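PDB 5K3H: acyl-coenzyme A oxidase acox-1.1 from Caenorhabditis elegans, which catalyses the first step of peroxisomal beta-oxidation, using FAD and oxygen to desaturate acyl-CoA chains to (2E)-enoyl-CoA with release of hydrogen peroxide. Local coordinates for residues P232-G237 with N256-P261. Residues are numbered along the deposited sequence; the frame is centred on the assembly and turned at random.
Sequences PGITIG and NNYRIP
Gly233 and Asn256 join the backbones of the two segments, their CA atoms 4.7 Å apart. Asn256 N donates to Gly233 O at 2.9 Å, with an N-H...O angle of 156°. The bond sits where two sheets of the beta domain of the acyl-CoA oxidase fold meet. Strand 234-238 pairs antiparallel with strand 251-255, and the Gly233-Asn256 bond lies just beyond the Thr235-Gly254 pairing. After Asn256 the chain leaves this sheet and enters strand 258-261, which pairs with strand 175-179. Asn257 and Tyr258 form a G1 beta bulge opposite Leu178 at the start of that pairing. Gly233 has a positive phi, at which a CB would be jammed against Pro232 O and would also lie tight against Asn256 O.

Tyr258 carries the side-chain contact. Its CB points toward the 232-237 segment, and CG anti to the backbone N (chi1 -174°) sets the ring beside Pro232 and Ile234. Ile234 covers one face. Its CD1 stands over the ring centre, 3.5 Å from the centroid and 8° off the normal, a CH-pi contact. CG1 of Ile234 lies over the same face, on its CE1 side, 3.4 Å from Tyr258 CE1. Tyr258 OH makes a weak hydrogen bond to Pro221 O, and Val220 and Leu231 also touch the residue. With an alanine in place of Tyr258, Ile234 CD1 would probably lose its aromatic partner and a gap would be likely to open between the two sheets. The ring edge meets a carbonyl: Pro232 O lies near the ring plane, 3.1 Å from Tyr258 CD1 and 3.3 Å from Tyr258 CE1.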
ATOM      1  N   PRO B 232     -33.189 -24.214  -6.756  1.00 29.05           N
ATOM      2  CA  PRO B 232     -34.295 -23.321  -6.367  1.00 28.75           C
ATOM      3  C   PRO B 232     -34.139 -22.789  -4.950  1.00 27.98           C
ATOM      4  O   PRO B 232     -33.818 -23.526  -4.018  1.00 27.81           O
ATOM      5  CB  PRO B 232     -35.540 -24.210  -6.516  1.00 28.51           C
ATOM      6  CG  PRO B 232     -35.151 -25.220  -7.499  1.00 29.03           C
ATOM      7  CD  PRO B 232     -33.703 -25.515  -7.227  1.00 28.77           C
ATOM      8  N   GLY B 233     -34.366 -21.489  -4.800  1.00 27.44           N
ATOM      9  CA  GLY B 233     -34.210 -20.830  -3.526  1.00 27.89           C
ATOM     10  C   GLY B 233     -32.818 -20.318  -3.262  1.00 27.95           C
ATOM     11  O   GLY B 233     -32.573 -19.790  -2.166  1.00 29.65           O
ATOM     12  N   ILE B 234     -31.898 -20.487  -4.213  1.00 26.66           N
ATOM     13  CA  ILE B 234     -30.502 -20.085  -4.074  1.00 27.27           C
ATOM     14  C   ILE B 234     -30.259 -18.836  -4.909  1.00 27.42           C
ATOM     15  O   ILE B 234     -30.367 -18.879  -6.142  1.00 29.44           O
ATOM     16  CB  ILE B 234     -29.557 -21.209  -4.507  1.00 26.85           C
ATOM     17  CG1 ILE B 234     -29.737 -22.407  -3.572  1.00 27.67           C
ATOM     18  CG2 ILE B 234     -28.130 -20.717  -4.583  1.00 26.58           C
ATOM     19  CD1 ILE B 234     -29.285 -22.168  -2.164  1.00 27.68           C
ATOM     20  N   THR B 235     -29.851 -17.749  -4.238  1.00 28.75           N
ATOM     21  CA  THR B 235     -29.335 -16.531  -4.865  1.00 28.08           C
ATOM     22  C   THR B 235     -27.824 -16.517  -4.669  1.00 28.22           C
ATOM     23  O   THR B 235     -27.341 -16.517  -3.535  1.00 27.10           O
ATOM     24  CB  THR B 235     -29.946 -15.278  -4.242  1.00 27.28           C
ATOM     25  OG1 THR B 235     -31.379 -15.340  -4.340  1.00 28.10           O
ATOM     26  CG2 THR B 235     -29.457 -14.045  -4.974  1.00 27.21           C
ATOM     27  N   ILE B 236     -27.085 -16.494  -5.768  1.00 26.33           N
ATOM     28  CA  ILE B 236     -25.654 -16.740  -5.743  1.00 25.74           C
ATOM     29  C   ILE B 236     -25.046 -15.962  -6.890  1.00 25.88           C
ATOM     30  O   ILE B 236     -25.694 -15.759  -7.922  1.00 24.62           O
ATOM     31  CB  ILE B 236     -25.352 -18.252  -5.844  1.00 25.94           C
ATOM     32  CG1 ILE B 236     -23.880 -18.553  -5.563  1.00 25.27           C
ATOM     33  CG2 ILE B 236     -25.830 -18.837  -7.196  1.00 26.54           C
ATOM     34  CD1 ILE B 236     -23.661 -20.000  -5.194  1.00 25.25           C
ATOM     35  N   GLY B 237     -23.844 -15.446  -6.682  1.00 24.99           N
ATOM     36  CA  GLY B 237     -23.191 -14.705  -7.745  1.00 24.53           C
ATOM     37  C   GLY B 237     -21.886 -14.135  -7.252  1.00 24.45           C
ATOM     38  O   GLY B 237     -21.532 -14.259  -6.077  1.00 24.62           O
ATOM     39  N   ASN B 256     -33.804 -18.685   0.223  1.00 28.62           N
ATOM     40  CA  ASN B 256     -35.241 -18.428   0.405  1.00 30.43           C
ATOM     41  C   ASN B 256     -35.877 -19.724   0.902  1.00 30.45           C
ATOM     42  O   ASN B 256     -36.329 -20.549   0.109  1.00 29.70           O
ATOM     43  CB  ASN B 256     -35.885 -17.948  -0.899  1.00 30.52           C
ATOM     44  CG  ASN B 256     -37.340 -17.528  -0.721  1.00 31.83           C
ATOM     45  OD1 ASN B 256     -37.819 -17.341   0.408  1.00 32.83           O
ATOM     46  ND2 ASN B 256     -38.041 -17.315  -1.854  1.00 31.36           N
ATOM     47  N   ASN B 257     -35.896 -19.894   2.223  1.00 28.44           N
ATOM     48  CA  ASN B 257     -36.446 -21.081   2.887  1.00 29.51           C
ATOM     49  C   ASN B 257     -35.976 -22.368   2.191  1.00 28.53           C
ATOM     50  O   ASN B 257     -36.774 -23.181   1.710  1.00 27.82           O
ATOM     51  CB  ASN B 257     -37.976 -20.990   2.971  1.00 31.27           C
ATOM     52  CG  ASN B 257     -38.443 -19.908   3.959  1.00 33.38           C
ATOM     53  OD1 ASN B 257     -38.049 -19.908   5.142  1.00 36.70           O
ATOM     54  ND2 ASN B 257     -39.273 -18.969   3.476  1.00 35.06           N
ATOM     55  N   TYR B 258     -34.645 -22.528   2.133  1.00 27.21           N
ATOM     56  CA  TYR B 258     -33.987 -23.596   1.379  1.00 27.40           C
ATOM     57  C   TYR B 258     -33.791 -24.826   2.256  1.00 27.60           C
ATOM     58  O   TYR B 258     -33.094 -24.758   3.273  1.00 27.53           O
ATOM     59  CB  TYR B 258     -32.643 -23.091   0.857  1.00 28.10           C
ATOM     60  CG  TYR B 258     -31.881 -24.016  -0.066  1.00 27.97           C
ATOM     61  CD1 TYR B 258     -32.228 -24.152  -1.401  1.00 27.71           C
ATOM     62  CD2 TYR B 258     -30.793 -24.737   0.407  1.00 28.65           C
ATOM     63  CE1 TYR B 258     -31.508 -24.992  -2.246  1.00 26.86           C
ATOM     64  CE2 TYR B 258     -30.070 -25.573  -0.412  1.00 28.62           C
ATOM     65  CZ  TYR B 258     -30.427 -25.700  -1.739  1.00 27.91           C
ATOM     66  OH  TYR B 258     -29.690 -26.541  -2.545  1.00 26.71           O
ATOM     67  N   ARG B 259     -34.340 -25.965   1.822  1.00 29.04           N
ATOM     68  CA  ARG B 259     -34.450 -27.165   2.650  1.00 28.36           C
ATOM     69  C   ARG B 259     -33.359 -28.189   2.344  1.00 27.75           C
ATOM     70  O   ARG B 259     -33.138 -28.546   1.180  1.00 27.10           O
ATOM     71  CB  ARG B 259     -35.823 -27.807   2.462  1.00 28.45           C
ATOM     72  CG  ARG B 259     -36.944 -26.966   3.025  1.00 28.24           C
ATOM     73  CD  ARG B 259     -38.329 -27.614   2.905  1.00 27.98           C
ATOM     74  NE  ARG B 259     -39.273 -26.834   3.695  1.00 28.63           N
ATOM     75  CZ  ARG B 259     -39.719 -27.179   4.902  1.00 28.73           C
ATOM     76  NH1 ARG B 259     -39.351 -28.327   5.467  1.00 27.84           N
ATOM     77  NH2 ARG B 259     -40.550 -26.365   5.539  1.00 29.21           N
ATOM     78  N   ILE B 260     -32.693 -28.665   3.398  1.00 28.21           N
ATOM     79  CA  ILE B 260     -31.675 -29.714   3.315  1.00 28.43           C
ATOM     80  C   ILE B 260     -31.987 -30.772   4.377  1.00 29.60           C
ATOM     81  O   ILE B 260     -32.639 -30.460   5.397  1.00 29.42           O
ATOM     82  CB  ILE B 260     -30.249 -29.141   3.461  1.00 27.59           C
ATOM     83  CG1 ILE B 260     -30.033 -28.501   4.833  1.00 27.41           C
ATOM     84  CG2 ILE B 260     -29.950 -28.125   2.369  1.00 27.21           C
ATOM     85  CD1 ILE B 260     -28.632 -27.950   5.030  1.00 27.21           C
ATOM     86  N   PRO B 261     -31.578 -32.031   4.170  1.00 29.15           N
ATOM     87  CA  PRO B 261     -31.868 -33.084   5.157  1.00 29.97           C
ATOM     88  C   PRO B 261     -31.252 -32.795   6.519  1.00 30.45           C
ATOM     89  O   PRO B 261     -30.281 -32.052   6.650  1.00 31.06           O
ATOM     90  CB  PRO B 261     -31.248 -34.341   4.532  1.00 29.60           C
ATOM     91  CG  PRO B 261     -31.165 -34.043   3.060  1.00 29.60           C
ATOM     92  CD  PRO B 261     -31.007 -32.568   2.921  1.00 29.17           C
TER